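Local coordinates for Bd0816 (Bdellovibrio bacteriovorus HD100, PDB 5CER), which belongs to the peptidase S13 family and probably acts as a serine-type D-Ala-D-Ala carboxypeptidase, at residues V2-V7 with E20-M25; V56-P61 with N185-D190; F104-L109 with E128-Q133; A238-D243 with I274-T279. The protein carries 2 engineered substitutions. All coordinates share one frame; numbering follows the deposited sequence.

Contact 1. Residues V2-V7 with E20-M25; sequences VYVNSV and EGEGDM
Val7 and Glu22 form an antiparallel hydrogen-bonded pair, Val7 N giving to Glu22 O at 2.9 Å and Glu22 N to Val7 O at 3.0 Å. The pair belongs to the beta hairpin of strands 3-11 and 19-21, which forms one margin of the antiparallel sheet. It shows how a hairpin can pair up to a corner: the returning chain turns at Glu22. On the strand 3-11 side, Asn5 and Ser6 make a classic beta bulge facing Leu346 of the next strand. Gly21 comes so near that its CA lies 3.1 Å from Val7 O in a CA-H...O contact. The side chains of Val7 and Glu22 lie alongside each other on one face, their CB atoms 4.0 Å apart. Extended beyond CG, Glu22 reaches back along the strand and crosses Val4 at about a right angle, OE1 lying 3.6 Å from Val4 CG1, while OE2 forms a salt bridge with Lys368 of helix 356-375. Beyond the corner a water joins the segments: it accepts from Ser6 OG at 3.1 Å and donates to Asp24 O at 2.8 Å.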
loop_
_atom_site.group_PDB
_atom_site.type_symbol
_atom_site.label_atom_id
_atom_site.label_comp_id
_atom_site.label_asym_id
_atom_site.label_seq_id
_atom_site.Cartn_x
_atom_site.Cartn_y
_atom_site.Cartn_z
ATOM N N VAL A 2 16.543 -12.515 9.065
ATOM C CA VAL A 2 15.140 -12.698 8.787
ATOM C C VAL A 2 14.666 -13.936 9.451
ATOM O O VAL A 2 15.246 -15.004 9.257
ATOM C CB VAL A 2 14.868 -12.809 7.279
ATOM C CG1 VAL A 2 13.372 -12.893 7.008
ATOM C CG2 VAL A 2 15.441 -11.595 6.541
ATOM N N TYR A 3 13.584 -13.816 10.195
ATOM C CA TYR A 3 12.994 -14.954 10.862
ATOM C C TYR A 3 11.581 -14.720 11.321
ATOM O O TYR A 3 11.105 -13.572 11.417
ATOM C CB TYR A 3 13.834 -15.388 12.067
ATOM C CG TYR A 3 14.157 -14.306 13.061
ATOM C CD1 TYR A 3 13.282 -13.988 14.102
ATOM C CD2 TYR A 3 15.372 -13.607 12.978
ATOM C CE1 TYR A 3 13.603 -13.000 15.029
ATOM C CE2 TYR A 3 15.700 -12.620 13.907
ATOM C CZ TYR A 3 14.820 -12.339 14.926
ATOM O OH TYR A 3 15.155 -11.367 15.825
ATOM N N VAL A 4 10.917 -15.842 11.610
ATOM C CA VAL A 4 9.502 -15.853 12.017
ATOM C C VAL A 4 9.386 -15.434 13.486
ATOM O O VAL A 4 10.003 -16.026 14.318
ATOM C CB VAL A 4 8.870 -17.240 11.835
ATOM C CG1 VAL A 4 7.436 -17.250 12.398
ATOM C CG2 VAL A 4 8.846 -17.628 10.353
ATOM N N ASN A 5 8.675 -14.347 13.746
ATOM C CA ASN A 5 8.292 -13.985 15.074
ATOM C C ASN A 5 7.142 -14.842 15.490
ATOM O O ASN A 5 7.157 -15.443 16.511
ATOM C CB ASN A 5 7.935 -12.487 15.141
ATOM C CG ASN A 5 9.184 -11.565 15.135
ATOM O OD1 ASN A 5 10.226 -11.950 15.655
ATOM N ND2 ASN A 5 9.057 -10.342 14.574
ATOM N N SER A 6 6.143 -14.927 14.648
ATOM C CA SER A 6 4.866 -15.491 15.030
ATOM C C SER A 6 3.982 -15.702 13.781
ATOM O O SER A 6 3.987 -14.874 12.864
ATOM C CB SER A 6 4.170 -14.480 15.928
ATOM O OG SER A 6 3.046 -15.057 16.521
ATOM N N VAL A 7 3.215 -16.793 13.775
ATOM C CA VAL A 7 2.185 -17.041 12.785
ATOM C C VAL A 7 0.919 -17.526 13.488
ATOM O O VAL A 7 0.992 -18.390 14.347
ATOM C CB VAL A 7 2.666 -18.098 11.756
ATOM C CG1 VAL A 7 1.537 -18.544 10.815
ATOM C CG2 VAL A 7 3.790 -17.544 10.918
ATOM N N GLU A 20 -3.982 -22.069 15.423
ATOM C CA GLU A 20 -2.708 -22.789 15.251
ATOM C C GLU A 20 -1.732 -21.878 14.528
ATOM O O GLU A 20 -2.107 -20.831 14.048
ATOM C CB GLU A 20 -2.917 -24.144 14.504
ATOM C CG GLU A 20 -3.597 -25.165 15.392
ATOM C CD GLU A 20 -3.842 -26.538 14.752
ATOM O OE1 GLU A 20 -4.131 -26.608 13.556
ATOM O OE2 GLU A 20 -3.753 -27.543 15.479
ATOM N N GLY A 21 -0.478 -22.297 14.473
ATOM C CA GLY A 21 0.590 -21.465 13.907
ATOM C C GLY A 21 1.980 -21.795 14.397
ATOM O O GLY A 21 2.309 -22.936 14.606
ATOM N N GLU A 22 2.762 -20.769 14.633
ATOM C CA GLU A 22 4.138 -20.893 15.010
ATOM C C GLU A 22 4.472 -19.804 15.971
ATOM O O GLU A 22 4.016 -18.692 15.819
ATOM C CB GLU A 22 5.033 -20.665 13.785
ATOM C CG GLU A 22 4.853 -21.614 12.607
ATOM C CD GLU A 22 5.734 -21.182 11.435
ATOM O OE1 GLU A 22 6.881 -20.706 11.668
ATOM O OE2 GLU A 22 5.272 -21.296 10.282
ATOM N N GLY A 23 5.337 -20.094 16.927
ATOM C CA GLY A 23 5.849 -19.072 17.863
ATOM C C GLY A 23 4.823 -18.752 18.929
ATOM O O GLY A 23 3.816 -19.443 19.065
ATOM N N ASP A 24 5.121 -17.693 19.666
ATOM C CA ASP A 24 4.340 -17.255 20.800
ATOM C C ASP A 24 3.272 -16.342 20.299
ATOM O O ASP A 24 3.543 -15.215 19.852
ATOM C CB ASP A 24 5.265 -16.534 21.788
ATOM C CG ASP A 24 4.611 -16.211 23.111
ATOM O OD1 ASP A 24 3.383 -16.408 23.233
ATOM O OD2 ASP A 24 5.337 -15.850 24.057
ATOM N N MET A 25 2.043 -16.824 20.304
ATOM C CA MET A 25 0.866 -15.994 19.936
ATOM C C MET A 25 0.566 -14.858 20.884
ATOM O O MET A 25 -0.244 -13.994 20.543
ATOM C CB MET A 25 -0.412 -16.816 20.017
ATOM C CG MET A 25 -0.696 -17.674 18.818
ATOM S SD MET A 25 -2.082 -18.704 19.268
ATOM C CE MET A 25 -1.487 -20.150 18.365
HETATM O O HOH W 1 2.478 -12.955 18.661
#

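Contact 2. Residues V56-P61 with N185-D190; sequences VLHLTP and NNYKKD
His58, on strand 54-61 of the mixed sheet, meets Tyr187 from the loop between strands 175-181 and 194-199, an example of a connecting loop laid over the face of a sheet. The tight part is aromatic. Tyr187 has its CG anti to the backbone N (chi1 174°), which sends the phenol across to the strand, and its OH comes within 3.4 Å of His58 CB. Tyr187 CE2 stands 4.0 Å above one face of the imidazole plane, displaced toward the rim. The two rings are inclined at 42° with centroids 5.3 Å apart, and the tyrosine also stacks on His70 of the neighbouring strand. NE2 of His58 is hydrogen-bonded to Glu72 OE1, which helps to fix the rotation of the imidazole.

The outer part is looser and more exposed. An extended Lys189 brings its amine to the edge of the imidazole, NZ lying 4.0 Å from His58 ND1. Lysine and Glu72 would probably pull the histidine's ionisation in opposite senses. Farther along the strand, Thr60 turns its hydroxyl to Thr193 OG1. Its methyl is left to face the loop, and Thr60 CG2 rests 3.9 Å from Asp190 CB.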
loop_
_atom_site.group_PDB
_atom_site.type_symbol
_atom_site.label_atom_id
_atom_site.label_comp_id
_atom_site.label_asym_id
_atom_site.label_seq_id
_atom_site.Cartn_x
_atom_site.Cartn_y
_atom_site.Cartn_z
ATOM N N VAL A 56 -18.553 21.594 4.900
ATOM C CA VAL A 56 -19.551 22.625 4.566
ATOM C C VAL A 56 -18.856 23.909 4.043
ATOM O O VAL A 56 -17.889 24.397 4.617
ATOM C CB VAL A 56 -20.485 22.947 5.748
ATOM C CG1 VAL A 56 -21.595 23.885 5.310
ATOM C CG2 VAL A 56 -21.088 21.676 6.308
ATOM N N LEU A 57 -19.372 24.406 2.918
ATOM C CA LEU A 57 -18.806 25.523 2.195
ATOM C C LEU A 57 -19.856 26.635 2.259
ATOM O O LEU A 57 -20.986 26.462 1.805
ATOM C CB LEU A 57 -18.522 25.120 0.745
ATOM C CG LEU A 57 -17.705 23.847 0.536
ATOM C CD1 LEU A 57 -17.777 23.387 -0.886
ATOM C CD2 LEU A 57 -16.258 24.046 0.938
ATOM N N HIS A 58 -19.460 27.771 2.815
ATOM C CA HIS A 58 -20.306 28.935 3.098
ATOM C C HIS A 58 -19.915 30.029 2.097
ATOM O O HIS A 58 -18.849 30.617 2.201
ATOM C CB HIS A 58 -20.075 29.375 4.553
ATOM C CG HIS A 58 -20.583 28.386 5.545
ATOM N ND1 HIS A 58 -21.917 28.291 5.879
ATOM C CD2 HIS A 58 -19.950 27.417 6.240
ATOM C CE1 HIS A 58 -22.079 27.315 6.753
ATOM N NE2 HIS A 58 -20.902 26.766 6.984
ATOM N N LEU A 59 -20.776 30.241 1.115
ATOM C CA LEU A 59 -20.495 31.053 -0.055
ATOM C C LEU A 59 -21.333 32.331 0.021
ATOM O O LEU A 59 -22.580 32.279 0.083
ATOM C CB LEU A 59 -20.837 30.231 -1.292
ATOM C CG LEU A 59 -19.725 29.287 -1.728
ATOM C CD1 LEU A 59 -20.297 27.951 -2.178
ATOM C CD2 LEU A 59 -18.863 29.860 -2.834
ATOM N N THR A 60 -20.654 33.485 0.064
ATOM C CA THR A 60 -21.314 34.772 0.190
ATOM C C THR A 60 -20.903 35.662 -0.989
ATOM O O THR A 60 -19.718 35.901 -1.168
ATOM C CB THR A 60 -20.921 35.438 1.539
ATOM O OG1 THR A 60 -21.189 34.553 2.633
ATOM C CG2 THR A 60 -21.639 36.761 1.747
ATOM N N PRO A 61 -21.877 36.182 -1.771
ATOM C CA PRO A 61 -21.506 37.109 -2.851
ATOM C C PRO A 61 -20.833 38.414 -2.397
ATOM O O PRO A 61 -21.240 39.016 -1.381
ATOM C CB PRO A 61 -22.831 37.428 -3.560
ATOM C CG PRO A 61 -23.889 36.614 -2.920
ATOM C CD PRO A 61 -23.332 35.893 -1.740
ATOM N N ASN A 185 -15.438 29.224 16.117
ATOM C CA ASN A 185 -15.928 30.166 17.133
ATOM C C ASN A 185 -16.264 31.565 16.672
ATOM O O ASN A 185 -17.186 32.185 17.192
ATOM C CB ASN A 185 -14.905 30.317 18.260
ATOM C CG ASN A 185 -15.285 29.489 19.493
ATOM O OD1 ASN A 185 -15.340 29.947 20.658
ATOM N ND2 ASN A 185 -15.599 28.249 19.219
ATOM N N ASN A 186 -15.497 32.036 15.687
ATOM C CA ASN A 186 -15.556 33.409 15.164
ATOM C C ASN A 186 -16.213 33.563 13.797
ATOM O O ASN A 186 -16.212 34.654 13.261
ATOM C CB ASN A 186 -14.126 33.953 15.039
ATOM C CG ASN A 186 -13.380 33.982 16.362
ATOM O OD1 ASN A 186 -13.957 33.773 17.441
ATOM N ND2 ASN A 186 -12.073 34.219 16.279
ATOM N N TYR A 187 -16.724 32.500 13.190
ATOM C CA TYR A 187 -17.381 32.658 11.904
ATOM C C TYR A 187 -18.859 32.800 12.127
ATOM O O TYR A 187 -19.474 31.943 12.735
ATOM C CB TYR A 187 -17.098 31.500 10.927
ATOM C CG TYR A 187 -17.928 31.669 9.675
ATOM C CD1 TYR A 187 -17.556 32.592 8.689
ATOM C CD2 TYR A 187 -19.128 30.976 9.508
ATOM C CE1 TYR A 187 -18.334 32.788 7.557
ATOM C CE2 TYR A 187 -19.904 31.154 8.370
ATOM C CZ TYR A 187 -19.513 32.061 7.403
ATOM O OH TYR A 187 -20.296 32.253 6.280
ATOM N N LYS A 188 -19.426 33.870 11.604
ATOM C CA LYS A 188 -20.877 34.048 11.547
ATOM C C LYS A 188 -21.199 34.547 10.133
ATOM O O LYS A 188 -20.447 35.332 9.530
ATOM C CB LYS A 188 -21.372 34.995 12.682
ATOM C CG LYS A 188 -21.785 34.274 14.077
ATOM C CD LYS A 188 -22.998 33.386 13.861
ATOM C CE LYS A 188 -23.465 32.689 15.114
ATOM N NZ LYS A 188 -24.808 33.143 15.569
ATOM N N LYS A 189 -22.326 34.101 9.606
ATOM C CA LYS A 189 -22.608 34.277 8.191
ATOM C C LYS A 189 -23.532 35.465 7.902
ATOM O O LYS A 189 -24.365 35.817 8.729
ATOM C CB LYS A 189 -23.143 32.998 7.561
ATOM C CG LYS A 189 -24.189 32.216 8.315
ATOM C CD LYS A 189 -24.608 31.030 7.460
ATOM C CE LYS A 189 -25.325 29.973 8.269
ATOM N NZ LYS A 189 -25.617 28.805 7.395
ATOM N N ASP A 190 -23.359 36.054 6.712
ATOM C CA ASP A 190 -24.168 37.181 6.253
ATOM C C ASP A 190 -25.563 36.730 5.910
ATOM O O ASP A 190 -25.817 35.545 5.701
ATOM C CB ASP A 190 -23.598 37.838 4.973
ATOM C CG ASP A 190 -22.980 39.254 5.189
ATOM O OD1 ASP A 190 -22.368 39.441 6.284
ATOM O OD2 ASP A 190 -23.130 40.165 4.258
#

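Contact 3. Residues F104-L109 with E128-Q133; sequences FDENFL and ETIEQQ
Gln133, in the first turn of helix 130-145, reaches across to Glu106 and supplies the polar part of the contact: its NE2 donates to Glu106 O at 2.9 Å. The acceptor lies nearly in the plane of the glutamine amide, whereas the donor stands 48° out of the carbonyl plane. CG anti to the backbone N (chi1 -173°) and an extended chain carry the amide this far.

Nonpolar packing flanks that bond. Leu109 CD2 presses on the same amide, 3.6 Å from Gln133 CD, the two side chains crossing at about a right angle. Ile130 CD1 lies against Glu106 CB, and the glutamate folds away at chi2 so that its OE1 takes the backbone N of Lys184.

Local bonds shape both partners, illustrating how a turn and a helix start each carry their own local bonding. Asp105 to Phe108 is a type I beta turn, overlaid by an Asx turn in which Asp105 OD1 accepts from Asn107 N. Thr129 is the N-cap, its OG1 accepting from Gln132 N.

The turn follows strand 98-104; Phe104 and Phe108 pack on Val137 farther along helix 130-145, and Leu109 touches Tyr217 and Asn221 of helix 216-225.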
loop_
_atom_site.group_PDB
_atom_site.type_symbol
_atom_site.label_atom_id
_atom_site.label_comp_id
_atom_site.label_asym_id
_atom_site.label_seq_id
_atom_site.Cartn_x
_atom_site.Cartn_y
_atom_site.Cartn_z
ATOM N N PHE A 104 -11.000 29.398 6.490
ATOM C CA PHE A 104 -11.227 27.995 6.862
ATOM C C PHE A 104 -11.040 27.849 8.358
ATOM O O PHE A 104 -10.235 28.580 8.973
ATOM C CB PHE A 104 -10.275 27.055 6.091
ATOM C CG PHE A 104 -8.822 27.238 6.455
ATOM C CD1 PHE A 104 -8.259 26.540 7.519
ATOM C CD2 PHE A 104 -8.046 28.183 5.798
ATOM C CE1 PHE A 104 -6.951 26.732 7.896
ATOM C CE2 PHE A 104 -6.724 28.384 6.179
ATOM C CZ PHE A 104 -6.173 27.641 7.232
ATOM N N ASP A 105 -11.758 26.892 8.942
ATOM C CA ASP A 105 -11.740 26.660 10.391
ATOM C C ASP A 105 -10.768 25.515 10.804
ATOM O O ASP A 105 -10.073 24.898 9.970
ATOM C CB ASP A 105 -13.184 26.488 10.929
ATOM C CG ASP A 105 -13.781 25.104 10.683
ATOM O OD1 ASP A 105 -13.059 24.164 10.297
ATOM O OD2 ASP A 105 -14.999 24.946 10.936
ATOM N N GLU A 106 -10.739 25.212 12.099
ATOM C CA GLU A 106 -9.765 24.246 12.673
ATOM C C GLU A 106 -9.922 22.804 12.263
ATOM O O GLU A 106 -9.050 21.987 12.525
ATOM C CB GLU A 106 -9.768 24.324 14.216
ATOM C CG GLU A 106 -11.091 24.024 14.917
ATOM C CD GLU A 106 -11.935 25.253 15.192
ATOM O OE1 GLU A 106 -11.861 26.244 14.413
ATOM O OE2 GLU A 106 -12.676 25.232 16.205
ATOM N N ASN A 107 -11.024 22.513 11.612
ATOM C CA ASN A 107 -11.315 21.180 11.151
ATOM C C ASN A 107 -11.003 20.941 9.676
ATOM O O ASN A 107 -11.238 19.820 9.180
ATOM C CB ASN A 107 -12.782 20.843 11.504
ATOM C CG ASN A 107 -12.991 20.741 13.003
ATOM O OD1 ASN A 107 -12.171 20.202 13.763
ATOM N ND2 ASN A 107 -14.052 21.322 13.442
ATOM N N PHE A 108 -10.575 21.973 8.941
ATOM C CA PHE A 108 -10.309 21.777 7.520
ATOM C C PHE A 108 -8.871 21.277 7.355
ATOM O O PHE A 108 -7.914 22.037 7.600
ATOM C CB PHE A 108 -10.600 23.044 6.697
ATOM C CG PHE A 108 -10.338 22.862 5.222
ATOM C CD1 PHE A 108 -10.951 21.845 4.518
ATOM C CD2 PHE A 108 -9.482 23.699 4.542
ATOM C CE1 PHE A 108 -10.697 21.653 3.175
ATOM C CE2 PHE A 108 -9.239 23.513 3.184
ATOM C CZ PHE A 108 -9.830 22.481 2.505
ATOM N N LEU A 109 -8.725 20.007 6.996
ATOM C CA LEU A 109 -7.417 19.447 6.710
ATOM C C LEU A 109 -7.247 19.430 5.185
ATOM O O LEU A 109 -8.139 19.019 4.480
ATOM C CB LEU A 109 -7.287 18.066 7.306
ATOM C CG LEU A 109 -7.367 18.036 8.866
ATOM C CD1 LEU A 109 -7.336 16.645 9.518
ATOM C CD2 LEU A 109 -6.322 18.900 9.569
ATOM N N GLU A 128 1.520 20.449 16.302
ATOM C CA GLU A 128 1.440 20.511 17.742
ATOM C C GLU A 128 0.454 21.606 18.140
ATOM O O GLU A 128 -0.249 21.473 19.133
ATOM C CB GLU A 128 2.814 20.831 18.367
ATOM C CG GLU A 128 3.004 20.159 19.703
ATOM C CD GLU A 128 4.385 20.365 20.318
ATOM O OE1 GLU A 128 5.323 19.612 19.956
ATOM O OE2 GLU A 128 4.515 21.249 21.197
ATOM N N THR A 129 0.497 22.739 17.449
ATOM C CA THR A 129 -0.458 23.814 17.692
ATOM C C THR A 129 -1.389 23.926 16.484
ATOM O O THR A 129 -1.078 23.468 15.393
ATOM C CB THR A 129 0.228 25.174 17.983
ATOM O OG1 THR A 129 0.882 25.676 16.811
ATOM C CG2 THR A 129 1.238 25.043 19.133
ATOM N N ILE A 130 -2.511 24.585 16.711
ATOM C CA ILE A 130 -3.432 24.936 15.667
ATOM C C ILE A 130 -2.869 25.930 14.662
ATOM O O ILE A 130 -3.138 25.851 13.463
ATOM C CB ILE A 130 -4.728 25.483 16.282
ATOM C CG1 ILE A 130 -5.818 25.522 15.227
ATOM C CG2 ILE A 130 -4.556 26.869 16.932
ATOM C CD1 ILE A 130 -7.144 25.234 15.844
ATOM N N GLU A 131 -2.072 26.860 15.159
ATOM C CA GLU A 131 -1.328 27.793 14.330
ATOM C C GLU A 131 -0.550 27.051 13.240
ATOM O O GLU A 131 -0.498 27.490 12.085
ATOM C CB GLU A 131 -0.238 28.492 15.196
ATOM C CG GLU A 131 0.425 29.696 14.581
ATOM C CD GLU A 131 0.842 30.876 15.483
ATOM O OE1 GLU A 131 0.432 31.034 16.653
ATOM O OE2 GLU A 131 1.604 31.710 14.979
ATOM N N GLN A 132 0.189 26.020 13.668
ATOM C CA GLN A 132 1.041 25.246 12.771
ATOM C C GLN A 132 0.193 24.542 11.720
ATOM O O GLN A 132 0.608 24.471 10.561
ATOM C CB GLN A 132 1.843 24.200 13.538
ATOM C CG GLN A 132 2.999 24.714 14.375
ATOM C CD GLN A 132 3.628 23.582 15.178
ATOM O OE1 GLN A 132 3.432 22.403 14.875
ATOM N NE2 GLN A 132 4.433 23.930 16.164
ATOM N N GLN A 133 -0.962 24.018 12.139
ATOM C CA GLN A 133 -1.893 23.409 11.218
ATOM C C GLN A 133 -2.425 24.426 10.205
ATOM O O GLN A 133 -2.435 24.180 8.994
ATOM C CB GLN A 133 -3.067 22.778 11.981
ATOM C CG GLN A 133 -4.002 21.958 11.082
ATOM C CD GLN A 133 -5.239 21.466 11.797
ATOM O OE1 GLN A 133 -5.139 20.625 12.660
ATOM N NE2 GLN A 133 -6.390 22.023 11.478
#

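Contact 4. Residues A238-D243 with I274-T279; sequences ATLKAD and IKTLYT
The flat group that matters between Leu240 and Lys275 is a peptide carbonyl: Lys275 NZ approaches Leu240 O close to the line of the C=O bond, with a C=O...donor angle of 157° and the donor tilted 20° from the carbonyl plane, at 3.2 Å. Lys275 CG lies anti to the carbonyl carbon (chi1 -81°), and from there the chain runs extended to its acceptor. The aliphatic part of the lysine comes alongside too, Lys275 CD lying 3.5 Å from Leu240 O. Here the chain leaving helix 228-239 lies against the flank of helix 270-286, an arrangement consistent with the helical part of the penicillin-recognising (beta-lactamase clan) fold. It illustrates how a helix end can be met by the side chains of another helix. The chain leaves helical geometry at Lys241 with positive phi, and this residue folds its own side chain back so that NZ donates to Ala238 O at 3.1 Å. Two ammonium groups thus meet carbonyls at the same helix end, where their charge would probably be favoured by the partial negative charge there.

Beside this polar contact, Leu240 is buried and wedges its methyls against Thr276, with CD2 3.7 Å from Thr276 OG1; that hydroxyl is bonded to Thr272 O, and Leu240 also touches Leu41 of helix 35-47. One turn on, Thr279 OG1 donates to Lys275 O at 2.7 Å, from above the carbonyl plane, sharing that acceptor with Thr279 N. With the hydroxyl so engaged, and Thr239 OG1 turned to Glu45, the two threonines meet through their methyls, Thr239 CG2 lying 3.9 Å from Thr279 CG2.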
loop_
_atom_site.group_PDB
_atom_site.type_symbol
_atom_site.label_atom_id
_atom_site.label_comp_id
_atom_site.label_asym_id
_atom_site.label_seq_id
_atom_site.Cartn_x
_atom_site.Cartn_y
_atom_site.Cartn_z
ATOM N N ALA A 238 -12.218 -2.352 25.359
ATOM C CA ALA A 238 -13.626 -2.712 25.258
ATOM C C ALA A 238 -13.861 -3.678 24.104
ATOM O O ALA A 238 -14.562 -4.660 24.238
ATOM C CB ALA A 238 -14.483 -1.447 25.137
ATOM N N THR A 239 -13.320 -3.364 22.946
ATOM C CA THR A 239 -13.586 -4.155 21.732
ATOM C C THR A 239 -12.649 -5.355 21.609
ATOM O O THR A 239 -13.106 -6.412 21.280
ATOM C CB THR A 239 -13.456 -3.287 20.456
ATOM O OG1 THR A 239 -14.302 -2.137 20.564
ATOM C CG2 THR A 239 -13.822 -4.076 19.198
ATOM N N LEU A 240 -11.357 -5.181 21.859
ATOM C CA LEU A 240 -10.389 -6.249 21.670
ATOM C C LEU A 240 -10.038 -7.008 22.959
ATOM O O LEU A 240 -9.248 -7.950 22.923
ATOM C CB LEU A 240 -9.135 -5.695 21.021
ATOM C CG LEU A 240 -9.306 -5.100 19.629
ATOM C CD1 LEU A 240 -7.998 -4.500 19.156
ATOM C CD2 LEU A 240 -9.777 -6.140 18.623
ATOM N N LYS A 241 -10.636 -6.617 24.083
ATOM C CA LYS A 241 -10.315 -7.195 25.378
ATOM C C LYS A 241 -8.810 -7.211 25.599
ATOM O O LYS A 241 -8.250 -8.190 26.057
ATOM C CB LYS A 241 -10.900 -8.599 25.511
ATOM C CG LYS A 241 -12.406 -8.703 25.332
ATOM C CD LYS A 241 -13.150 -7.594 26.090
ATOM C CE LYS A 241 -14.588 -7.944 26.449
ATOM N NZ LYS A 241 -15.553 -7.254 25.556
ATOM N N ALA A 242 -8.178 -6.070 25.356
ATOM C CA ALA A 242 -6.732 -5.975 25.262
ATOM C C ALA A 242 -6.189 -4.746 25.966
ATOM O O ALA A 242 -6.741 -3.644 25.830
ATOM C CB ALA A 242 -6.352 -5.927 23.817
ATOM N N ASP A 243 -5.145 -4.938 26.766
ATOM C CA ASP A 243 -4.446 -3.823 27.394
ATOM C C ASP A 243 -2.981 -3.812 26.906
ATOM O O ASP A 243 -2.649 -4.498 25.936
ATOM C CB ASP A 243 -4.590 -3.874 28.907
ATOM C CG ASP A 243 -4.027 -5.147 29.511
ATOM O OD1 ASP A 243 -3.153 -5.800 28.913
ATOM O OD2 ASP A 243 -4.398 -5.449 30.662
ATOM N N ILE A 274 -5.669 -11.659 15.004
ATOM C CA ILE A 274 -6.766 -12.592 14.695
ATOM C C ILE A 274 -8.102 -12.054 15.259
ATOM O O ILE A 274 -9.114 -12.095 14.556
ATOM C CB ILE A 274 -6.514 -14.009 15.234
ATOM C CG1 ILE A 274 -5.270 -14.616 14.585
ATOM C CG2 ILE A 274 -7.704 -14.916 14.962
ATOM C CD1 ILE A 274 -5.281 -14.646 13.063
ATOM N N LYS A 275 -8.104 -11.579 16.505
ATOM C CA LYS A 275 -9.331 -10.971 17.077
ATOM C C LYS A 275 -9.842 -9.829 16.223
ATOM O O LYS A 275 -10.998 -9.803 15.861
ATOM C CB LYS A 275 -9.105 -10.421 18.470
ATOM C CG LYS A 275 -9.160 -11.461 19.545
ATOM C CD LYS A 275 -9.017 -10.801 20.904
ATOM C CE LYS A 275 -8.474 -11.750 21.956
ATOM N NZ LYS A 275 -8.232 -10.993 23.218
ATOM N N THR A 276 -8.925 -8.928 15.888
ATOM C CA THR A 276 -9.223 -7.772 15.051
ATOM C C THR A 276 -9.915 -8.185 13.777
ATOM O O THR A 276 -10.948 -7.630 13.410
ATOM C CB THR A 276 -7.932 -6.988 14.703
ATOM O OG1 THR A 276 -7.318 -6.567 15.923
ATOM C CG2 THR A 276 -8.229 -5.779 13.856
ATOM N N LEU A 277 -9.306 -9.139 13.092
ATOM C CA LEU A 277 -9.817 -9.619 11.847
ATOM C C LEU A 277 -11.194 -10.231 11.996
ATOM O O LEU A 277 -12.063 -9.941 11.159
ATOM C CB LEU A 277 -8.826 -10.612 11.171
ATOM C CG LEU A 277 -7.521 -9.989 10.592
ATOM C CD1 LEU A 277 -6.439 -11.076 10.364
ATOM C CD2 LEU A 277 -7.804 -9.212 9.313
ATOM N N TYR A 278 -11.398 -11.087 12.998
ATOM C CA TYR A 278 -12.708 -11.693 13.222
ATOM C C TYR A 278 -13.759 -10.613 13.508
ATOM O O TYR A 278 -14.857 -10.609 12.926
ATOM C CB TYR A 278 -12.648 -12.711 14.346
ATOM C CG TYR A 278 -13.984 -13.255 14.823
ATOM C CD1 TYR A 278 -14.665 -12.612 15.859
ATOM C CD2 TYR A 278 -14.523 -14.416 14.285
ATOM C CE1 TYR A 278 -15.866 -13.067 16.320
ATOM C CE2 TYR A 278 -15.717 -14.921 14.746
ATOM C CZ TYR A 278 -16.411 -14.227 15.762
ATOM O OH TYR A 278 -17.648 -14.670 16.226
ATOM N N THR A 279 -13.427 -9.687 14.381
ATOM C CA THR A 279 -14.380 -8.640 14.782
ATOM C C THR A 279 -14.692 -7.667 13.629
ATOM O O THR A 279 -15.829 -7.238 13.479
ATOM C CB THR A 279 -13.803 -7.862 16.003
ATOM O OG1 THR A 279 -13.256 -8.812 16.917
ATOM C CG2 THR A 279 -14.808 -6.971 16.706
#

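In the fold
Contacts 1 and 2 are surface contacts, on opposite sides of the chain's centre with their own centres about 56 Å apart, whereas contacts 3 and 4 are partly buried. The chemistry follows the place. At a sheet edge, contact 1 relies on paired backbone bonds and a water; contact 2, a loop over a strand, relies on rings and packing; contacts 3 and 4 each use a single side-chain donor on a backbone carbonyl beside aliphatic groups. Contact 3 is nested within the loop closed by contact 2, and both involve the mixed sheet, through strand 54-61 and the turn after strand 98-104. Contacts 1 and 4, with centres about 19 Å apart, are linked directly: strand 3-11 touches helix 270-286.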